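Long-range contacts in enoyl-CoA hydratase carB homologue (Streptomyces cattleya, PDB 5O34), which probably acts as a crotonase-family carboxymethylproline synthase in the biosynthesis of the carbapenem antibiotic thienamycin: residues 53-58 against 92-97; 149-154 against 173-178; 166-171 against 223-228. All blocks are in the same frame, centred on the assembly; numbering follows the deposited sequence.

Interaction 1 of 3, residues 53-58 against 92-97; sequences DGIALA and CVVLYG
A beta-alpha-beta unit brings Ile55, Ala56, Leu57 and Ala58 beside Cys92, Val93, Val94 and Leu95 as two parallel strands, their axes 4.8 Å apart and inclined at 20°. The backbone ladder begins at Gly54, whose O accepts a hydrogen bond from Cys92 N, the donor standing well above the carbonyl plane. It continues through Ala56 N to Cys92 O and Val94 N to Ala56 O, then through Ala58 N to Val94 O at 2.8 Å, and ends where Tyr96 N meets Ala58 O at 3.0 Å. The strands lie side by side in the main sheet of the crotonase fold, and the chain joining them contains helix 71-86. That helix covers the face bearing Ala56, Ala58, Val93 and Leu95, where the Ala58 methyl meets Leu95 CD2 at 4.0 Å. Helix 229-242 covers the other face. There Ile55 and Val94 run side by side, pointing the same way, with CG2 of Ile55 4.1 Å from CG2 of Val94. With its CG anti to the backbone N (chi1 166°), Leu57 carries CD1 across to the partner strand, where CD1 sits 3.5 Å from Tyr96 CB and 4.0 Å from Val94 CG1; the Tyr96 side chain slants past it.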
loop_
_atom_site.group_PDB
_atom_site.type_symbol
_atom_site.label_atom_id
_atom_site.label_comp_id
_atom_site.label_asym_id
_atom_site.label_seq_id
_atom_site.Cartn_x
_atom_site.Cartn_y
_atom_site.Cartn_z
ATOM N N ASP A 53 6.331 25.441 22.488
ATOM C CA ASP A 53 5.204 24.624 22.960
ATOM C C ASP A 53 5.704 23.172 23.015
ATOM O O ASP A 53 4.995 22.264 23.457
ATOM C CB ASP A 53 4.001 24.735 22.003
ATOM C CG ASP A 53 3.391 26.120 21.907
ATOM O OD1 ASP A 53 2.407 26.388 22.641
ATOM O OD2 ASP A 53 3.873 26.926 21.071
ATOM N N GLY A 54 6.955 23.012 22.593
ATOM C CA GLY A 54 7.667 21.762 22.386
ATOM C C GLY A 54 7.979 21.651 20.904
ATOM O O GLY A 54 8.485 20.629 20.445
ATOM N N ILE A 55 7.674 22.724 20.143
ATOM C CA ILE A 55 7.838 22.801 18.690
ATOM C C ILE A 55 9.185 23.387 18.270
ATOM O O ILE A 55 9.543 24.484 18.692
ATOM C CB ILE A 55 6.657 23.568 18.019
ATOM C CG1 ILE A 55 5.286 23.027 18.483
ATOM C CG2 ILE A 55 6.778 23.590 16.477
ATOM C CD1 ILE A 55 4.097 24.014 18.301
ATOM N N ALA A 56 9.889 22.672 17.386
ATOM C CA ALA A 56 11.141 23.104 16.795
ATOM C C ALA A 56 10.884 23.248 15.298
ATOM O O ALA A 56 10.524 22.270 14.641
ATOM C CB ALA A 56 12.230 22.073 17.052
ATOM N N LEU A 57 10.991 24.474 14.777
ATOM C CA LEU A 57 10.796 24.759 13.363
ATOM C C LEU A 57 12.153 24.794 12.685
ATOM O O LEU A 57 12.959 25.681 12.960
ATOM C CB LEU A 57 10.000 26.076 13.153
ATOM C CG LEU A 57 9.963 26.729 11.743
ATOM C CD1 LEU A 57 9.397 25.788 10.689
ATOM C CD2 LEU A 57 9.121 27.980 11.760
ATOM N N ALA A 58 12.411 23.802 11.825
ATOM C CA ALA A 58 13.637 23.679 11.047
ATOM C C ALA A 58 13.349 24.261 9.666
ATOM O O ALA A 58 12.314 23.959 9.072
ATOM C CB ALA A 58 14.052 22.219 10.942
ATOM N N CYS A 92 7.636 17.854 18.955
ATOM C CA CYS A 92 7.291 17.832 17.534
ATOM C C CYS A 92 8.244 18.696 16.724
ATOM O O CYS A 92 8.687 19.738 17.203
ATOM C CB CYS A 92 5.837 18.232 17.298
ATOM S SG CYS A 92 5.173 17.700 15.690
ATOM N N VAL A 93 8.545 18.260 15.486
ATOM C CA VAL A 93 9.435 18.943 14.535
ATOM C C VAL A 93 8.635 19.364 13.291
ATOM O O VAL A 93 7.829 18.580 12.792
ATOM C CB VAL A 93 10.627 18.036 14.123
ATOM C CG1 VAL A 93 11.605 18.767 13.217
ATOM C CG2 VAL A 93 11.342 17.449 15.339
ATOM N N VAL A 94 8.870 20.595 12.790
ATOM C CA VAL A 94 8.245 21.113 11.580
ATOM C C VAL A 94 9.356 21.492 10.600
ATOM O O VAL A 94 10.138 22.399 10.882
ATOM C CB VAL A 94 7.259 22.297 11.838
ATOM C CG1 VAL A 94 6.660 22.831 10.531
ATOM C CG2 VAL A 94 6.150 21.896 12.802
ATOM N N LEU A 95 9.435 20.772 9.471
ATOM C CA LEU A 95 10.356 21.030 8.370
ATOM C C LEU A 95 9.612 21.937 7.407
ATOM O O LEU A 95 8.506 21.606 6.971
ATOM C CB LEU A 95 10.761 19.733 7.665
ATOM C CG LEU A 95 12.155 19.196 7.947
ATOM C CD1 LEU A 95 12.377 17.892 7.202
ATOM C CD2 LEU A 95 13.239 20.216 7.569
ATOM N N TYR A 96 10.196 23.099 7.114
ATOM C CA TYR A 96 9.555 24.122 6.302
ATOM C C TYR A 96 10.504 24.698 5.258
ATOM O O TYR A 96 11.650 25.037 5.570
ATOM C CB TYR A 96 9.002 25.186 7.263
ATOM C CG TYR A 96 8.306 26.377 6.654
ATOM C CD1 TYR A 96 7.122 26.226 5.940
ATOM C CD2 TYR A 96 8.750 27.670 6.911
ATOM C CE1 TYR A 96 6.452 27.328 5.412
ATOM C CE2 TYR A 96 8.081 28.780 6.406
ATOM C CZ TYR A 96 6.930 28.606 5.656
ATOM O OH TYR A 96 6.274 29.696 5.141
ATOM N N GLY A 97 10.023 24.748 4.019
ATOM C CA GLY A 97 10.780 25.246 2.875
ATOM C C GLY A 97 10.903 26.756 2.793
ATOM O O GLY A 97 11.870 27.266 2.219
#

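Interaction 2 of 3, residues 149-154 against 173-178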
loop_
_atom_site.group_PDB
_atom_site.type_symbol
_atom_site.label_atom_id
_atom_site.label_comp_id
_atom_site.label_asym_id
_atom_site.label_seq_id
_atom_site.Cartn_x
_atom_site.Cartn_y
_atom_site.Cartn_z
ATOM N N TYR A 149 7.188 23.708 -5.106
ATOM C CA TYR A 149 7.711 22.498 -5.704
ATOM C C TYR A 149 8.478 21.619 -4.697
ATOM O O TYR A 149 9.241 22.126 -3.875
ATOM C CB TYR A 149 8.624 22.858 -6.872
ATOM C CG TYR A 149 7.917 23.051 -8.193
ATOM C CD1 TYR A 149 7.407 24.295 -8.559
ATOM C CD2 TYR A 149 7.835 22.013 -9.116
ATOM C CE1 TYR A 149 6.806 24.492 -9.805
ATOM C CE2 TYR A 149 7.251 22.199 -10.368
ATOM C CZ TYR A 149 6.731 23.439 -10.708
ATOM O OH TYR A 149 6.142 23.614 -11.941
ATOM N N ALA A 150 8.247 20.303 -4.775
ATOM C CA ALA A 150 8.927 19.250 -4.018
ATOM C C ALA A 150 9.321 18.247 -5.107
ATOM O O ALA A 150 8.481 17.504 -5.622
ATOM C CB ALA A 150 7.980 18.625 -2.997
ATOM N N ILE A 151 10.577 18.344 -5.550
ATOM C CA ILE A 151 11.171 17.569 -6.646
ATOM C C ILE A 151 12.307 16.659 -6.127
ATOM O O ILE A 151 13.031 17.052 -5.209
ATOM C CB ILE A 151 11.690 18.557 -7.742
ATOM C CG1 ILE A 151 10.600 19.562 -8.199
ATOM C CG2 ILE A 151 12.307 17.833 -8.946
ATOM C CD1 ILE A 151 11.154 20.791 -8.989
ATOM N N GLY A 152 12.456 15.479 -6.745
ATOM C CA GLY A 152 13.493 14.491 -6.451
ATOM C C GLY A 152 13.815 14.289 -4.985
ATOM O O GLY A 152 12.967 13.808 -4.217
ATOM N N VAL A 153 15.042 14.702 -4.585
ATOM C CA VAL A 153 15.569 14.607 -3.216
ATOM C C VAL A 153 14.701 15.403 -2.234
ATOM O O VAL A 153 14.480 14.945 -1.106
ATOM C CB VAL A 153 17.088 14.970 -3.144
ATOM C CG1 VAL A 153 17.601 15.020 -1.704
ATOM C CG2 VAL A 153 17.922 13.979 -3.963
ATOM N N GLY A 154 14.179 16.546 -2.691
ATOM C CA GLY A 154 13.285 17.398 -1.912
ATOM C C GLY A 154 12.027 16.652 -1.520
ATOM O O GLY A 154 11.675 16.594 -0.335
ATOM N N VAL A 173 6.942 16.179 -7.930
ATOM C CA VAL A 173 7.537 15.586 -9.124
ATOM C C VAL A 173 8.667 14.642 -8.738
ATOM O O VAL A 173 9.452 14.905 -7.829
ATOM C CB VAL A 173 8.061 16.656 -10.155
ATOM C CG1 VAL A 173 7.890 16.195 -11.603
ATOM C CG2 VAL A 173 7.428 18.034 -9.949
ATOM N N MET A 174 8.765 13.552 -9.523
ATOM C CA MET A 174 9.845 12.581 -9.465
ATOM C C MET A 174 10.368 12.489 -10.918
ATOM O O MET A 174 10.081 11.500 -11.578
ATOM C CB MET A 174 9.380 11.196 -8.955
ATOM C CG MET A 174 9.540 11.010 -7.474
ATOM S SD MET A 174 11.176 11.269 -6.819
ATOM C CE MET A 174 10.819 10.909 -5.339
ATOM N N PRO A 175 11.015 13.565 -11.472
ATOM C CA PRO A 175 11.512 13.510 -12.866
ATOM C C PRO A 175 12.867 12.803 -13.142
ATOM O O PRO A 175 13.378 12.930 -14.257
ATOM C CB PRO A 175 11.586 14.994 -13.246
ATOM C CG PRO A 175 11.985 15.661 -11.989
ATOM C CD PRO A 175 11.429 14.836 -10.824
ATOM N N GLU A 176 13.451 12.100 -12.151
ATOM C CA GLU A 176 14.730 11.372 -12.257
ATOM C C GLU A 176 15.025 10.739 -13.629
ATOM O O GLU A 176 16.130 10.927 -14.152
ATOM C CB GLU A 176 14.856 10.301 -11.160
ATOM C CG GLU A 176 15.434 10.825 -9.860
ATOM C CD GLU A 176 14.473 11.510 -8.909
ATOM O OE1 GLU A 176 13.338 11.839 -9.326
ATOM O OE2 GLU A 176 14.870 11.733 -7.742
ATOM N N PHE A 177 14.033 10.037 -14.222
ATOM C CA PHE A 177 14.159 9.397 -15.540
ATOM C C PHE A 177 14.332 10.408 -16.677
ATOM O O PHE A 177 15.202 10.216 -17.527
ATOM C CB PHE A 177 12.991 8.434 -15.828
ATOM C CG PHE A 177 12.965 7.151 -15.028
ATOM C CD1 PHE A 177 11.848 6.329 -15.042
ATOM C CD2 PHE A 177 14.066 6.755 -14.273
ATOM C CE1 PHE A 177 11.826 5.142 -14.312
ATOM C CE2 PHE A 177 14.044 5.564 -13.547
ATOM C CZ PHE A 177 12.927 4.766 -13.571
ATOM N N ARG A 178 13.520 11.486 -16.681
ATOM C CA ARG A 178 13.612 12.566 -17.673
ATOM C C ARG A 178 15.012 13.212 -17.603
ATOM O O ARG A 178 15.634 13.446 -18.636
ATOM C CB ARG A 178 12.495 13.613 -17.451
ATOM C CG ARG A 178 12.538 14.788 -18.440
ATOM C CD ARG A 178 11.182 15.421 -18.698
ATOM N NE ARG A 178 10.642 16.057 -17.499
ATOM C CZ ARG A 178 9.362 16.027 -17.140
ATOM N NH1 ARG A 178 8.468 15.394 -17.898
ATOM N NH2 ARG A 178 8.963 16.622 -16.027
#
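The carbonyl oxygen of Val173 accepts a hydrogen bond from Gly152 N, which lies 3.2 Å from Val173 O and is tilted 25° from the carbonyl plane. A weaker CA-H...O contact reaches the same oxygen, Ile151 CA lying 3.4 Å from Val173 O. Val173 also gives a bond of its own: its N donates to Ala150 O at 3.1 Å, straighter than the first. These bonds make a short parallel bridge. On the face carrying Ile151 and Val173 the two side chains lie alongside each other, and Val173 CG2 sits 3.9 Å from Ile151 CG1 while also reaching the edge of the Tyr149 ring, near its plane, at CD2. With chi1 of Ile151 at -53°, CG1 lies beside the backbone N and CG2 anti to it; Ile151 CG2 meets Pro175 CD at 3.6 Å, the two side chains crossing at about a right angle. Past the bridge, Gly152 takes a positive phi as the chain turns into helix 152-158. Met174 CE comes to 3.8 Å from Gly152 O, and Glu176, bent at chi2, brings OE2 to 3.3 Å from Gly152 CA. In crotonase relatives the turn at the head of this helix supplies an oxyanion-hole N-H, and in several a glutamate of the facing segment takes part in the active site; Val153 N and Glu176 occupy places consistent with these roles. Met174 continues onto Leu155 and Gln156 of helix 152-158 and Leu203 of helix 196-205, Val153 packs on helix 120-137, and the following turn of 176-179 sets Phe177 and Arg178 against Tyr243 of the second subunit.

Interaction 3 of 3, residues 166-171 against 223-228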
loop_
_atom_site.group_PDB
_atom_site.type_symbol
_atom_site.label_atom_id
_atom_site.label_comp_id
_atom_site.label_asym_id
_atom_site.label_seq_id
_atom_site.Cartn_x
_atom_site.Cartn_y
_atom_site.Cartn_z
ATOM N N GLY A 166 0.482 20.415 2.460
ATOM C CA GLY A 166 0.717 21.152 1.234
ATOM C C GLY A 166 -0.186 22.352 1.063
ATOM O O GLY A 166 -1.349 22.328 1.478
ATOM N N SER A 167 0.355 23.417 0.458
ATOM C CA SER A 167 -0.429 24.591 0.094
ATOM C C SER A 167 -1.028 24.217 -1.270
ATOM O O SER A 167 -0.536 23.277 -1.906
ATOM C CB SER A 167 0.459 25.825 -0.039
ATOM O OG SER A 167 1.205 25.835 -1.247
ATOM N N GLU A 168 -2.046 24.940 -1.749
ATOM C CA GLU A 168 -2.589 24.583 -3.059
ATOM C C GLU A 168 -1.624 24.971 -4.222
ATOM O O GLU A 168 -1.898 24.651 -5.380
ATOM C CB GLU A 168 -4.018 25.096 -3.239
ATOM C CG GLU A 168 -5.034 24.107 -2.668
ATOM C CD GLU A 168 -6.015 24.635 -1.630
ATOM O OE1 GLU A 168 -6.414 23.849 -0.739
ATOM O OE2 GLU A 168 -6.416 25.818 -1.726
ATOM N N GLN A 169 -0.445 25.533 -3.874
ATOM C CA GLN A 169 0.650 25.887 -4.788
ATOM C C GLN A 169 1.675 24.735 -4.847
ATOM O O GLN A 169 2.583 24.757 -5.690
ATOM C CB GLN A 169 1.359 27.189 -4.326
ATOM C CG GLN A 169 0.534 28.474 -4.475
ATOM C CD GLN A 169 0.129 28.771 -5.902
ATOM O OE1 GLN A 169 -0.996 28.480 -6.327
ATOM N NE2 GLN A 169 1.030 29.381 -6.669
ATOM N N ALA A 170 1.533 23.744 -3.936
ATOM C CA ALA A 170 2.424 22.586 -3.865
ATOM C C ALA A 170 2.296 21.734 -5.121
ATOM O O ALA A 170 1.186 21.442 -5.569
ATOM C CB ALA A 170 2.138 21.755 -2.618
ATOM N N ARG A 171 3.442 21.421 -5.735
ATOM C CA ARG A 171 3.535 20.599 -6.938
ATOM C C ARG A 171 4.618 19.539 -6.701
ATOM O O ARG A 171 5.738 19.871 -6.321
ATOM C CB ARG A 171 3.756 21.464 -8.197
ATOM C CG ARG A 171 2.502 22.277 -8.543
ATOM C CD ARG A 171 2.620 23.154 -9.776
ATOM N NE ARG A 171 2.535 22.377 -11.015
ATOM C CZ ARG A 171 1.402 22.002 -11.609
ATOM N NH1 ARG A 171 0.226 22.317 -11.076
ATOM N NH2 ARG A 171 1.437 21.297 -12.733
ATOM N N THR A 223 -4.202 19.382 2.670
ATOM C CA THR A 223 -4.054 20.579 1.848
ATOM C C THR A 223 -4.685 21.770 2.586
ATOM O O THR A 223 -5.654 21.601 3.334
ATOM C CB THR A 223 -4.684 20.423 0.448
ATOM O OG1 THR A 223 -6.076 20.119 0.571
ATOM C CG2 THR A 223 -3.970 19.396 -0.411
ATOM N N VAL A 224 -4.129 22.966 2.362
ATOM C CA VAL A 224 -4.603 24.254 2.888
ATOM C C VAL A 224 -4.303 25.338 1.865
ATOM O O VAL A 224 -3.465 25.139 0.981
ATOM C CB VAL A 224 -3.995 24.657 4.265
ATOM C CG1 VAL A 224 -4.631 23.895 5.420
ATOM C CG2 VAL A 224 -2.475 24.540 4.278
ATOM N N ALA A 225 -4.952 26.498 2.013
ATOM C CA ALA A 225 -4.690 27.668 1.176
ATOM C C ALA A 225 -3.323 28.215 1.600
ATOM O O ALA A 225 -3.012 28.193 2.797
ATOM C CB ALA A 225 -5.763 28.718 1.423
ATOM N N SER A 226 -2.507 28.684 0.635
ATOM C CA SER A 226 -1.170 29.250 0.891
ATOM C C SER A 226 -1.095 30.208 2.120
ATOM O O SER A 226 -0.196 29.997 2.936
ATOM C CB SER A 226 -0.607 29.928 -0.356
ATOM O OG SER A 226 -0.708 29.112 -1.511
ATOM N N PRO A 227 -2.024 31.195 2.336
ATOM C CA PRO A 227 -1.898 32.080 3.517
ATOM C C PRO A 227 -2.001 31.418 4.905
ATOM O O PRO A 227 -1.580 32.023 5.897
ATOM C CB PRO A 227 -3.030 33.102 3.306
ATOM C CG PRO A 227 -4.050 32.369 2.461
ATOM C CD PRO A 227 -3.162 31.625 1.493
ATOM N N ARG A 228 -2.523 30.186 4.985
ATOM C CA ARG A 228 -2.701 29.481 6.260
ATOM C C ARG A 228 -1.755 28.261 6.442
ATOM O O ARG A 228 -1.879 27.548 7.446
ATOM C CB ARG A 228 -4.181 29.061 6.385
ATOM C CG ARG A 228 -4.700 28.860 7.803
ATOM C CD ARG A 228 -5.977 28.042 7.757
ATOM N NE ARG A 228 -6.393 27.582 9.084
ATOM C CZ ARG A 228 -7.551 26.979 9.339
ATOM N NH1 ARG A 228 -8.425 26.762 8.361
ATOM N NH2 ARG A 228 -7.849 26.597 10.574
#
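Gly166 pairs with Thr223 between parallel strands 163-167 and 222-224 of the crotonase-fold main sheet; the latter is the outermost strand on its side within the chain. Val224 N bonds to Gly166 O at 3.0 Å, and the CA-H groups of Thr223 and Ser167 make further contacts, with Gly166 O and Val224 O respectively. Beyond this point Ser167 to Ala170 form a type I turn that throws two side chains back across the contact. Glu168, bent at chi2, lays its carboxylate beside the Val224 carbonyl, OE1 3.6 Å from Val224 O, two acceptors packed together with no bond between them. Its OE1 also lies close to the carboxylate of Glu212. Gln169, its CG anti to its carbonyl carbon (chi1 -70°), brings CG to 3.3 Å from Ser226 OG, which also faces Ser167 CB at 3.8 Å. With chi1 at 76°, Ser167 OG stands between the backbone N and the carbonyl carbon; it is hydrogen-bonded chiefly to Asp147 OD1 and also closes an ST turn by accepting from Gln169 N at 3.1 Å. Next to the strand-to-strand bond, Val224 CG2 rests 3.7 Å from Gly166 O.

In the fold
From the N terminus, interaction 1 is complete before the others begin: it closes a loop of 33 residues holding helix 71-86 and joins two neighbouring strands of the six-stranded sheet. Interactions 2 and 3 instead cross, their segments alternating along the chain. Interaction 2 closes 18 residues, including most of helix 152-158 and strand 163-167, in the small three-stranded sheet; interaction 3 spans 51 residues, mostly helical, and returns to the sheet of interaction 1 at its far edge, about 18 Å away between centres. The crossing pair touch directly, Ala150 N lying 3.0 Å from Arg171 O in a probable hydrogen bond, which links 149-154 to 166-171.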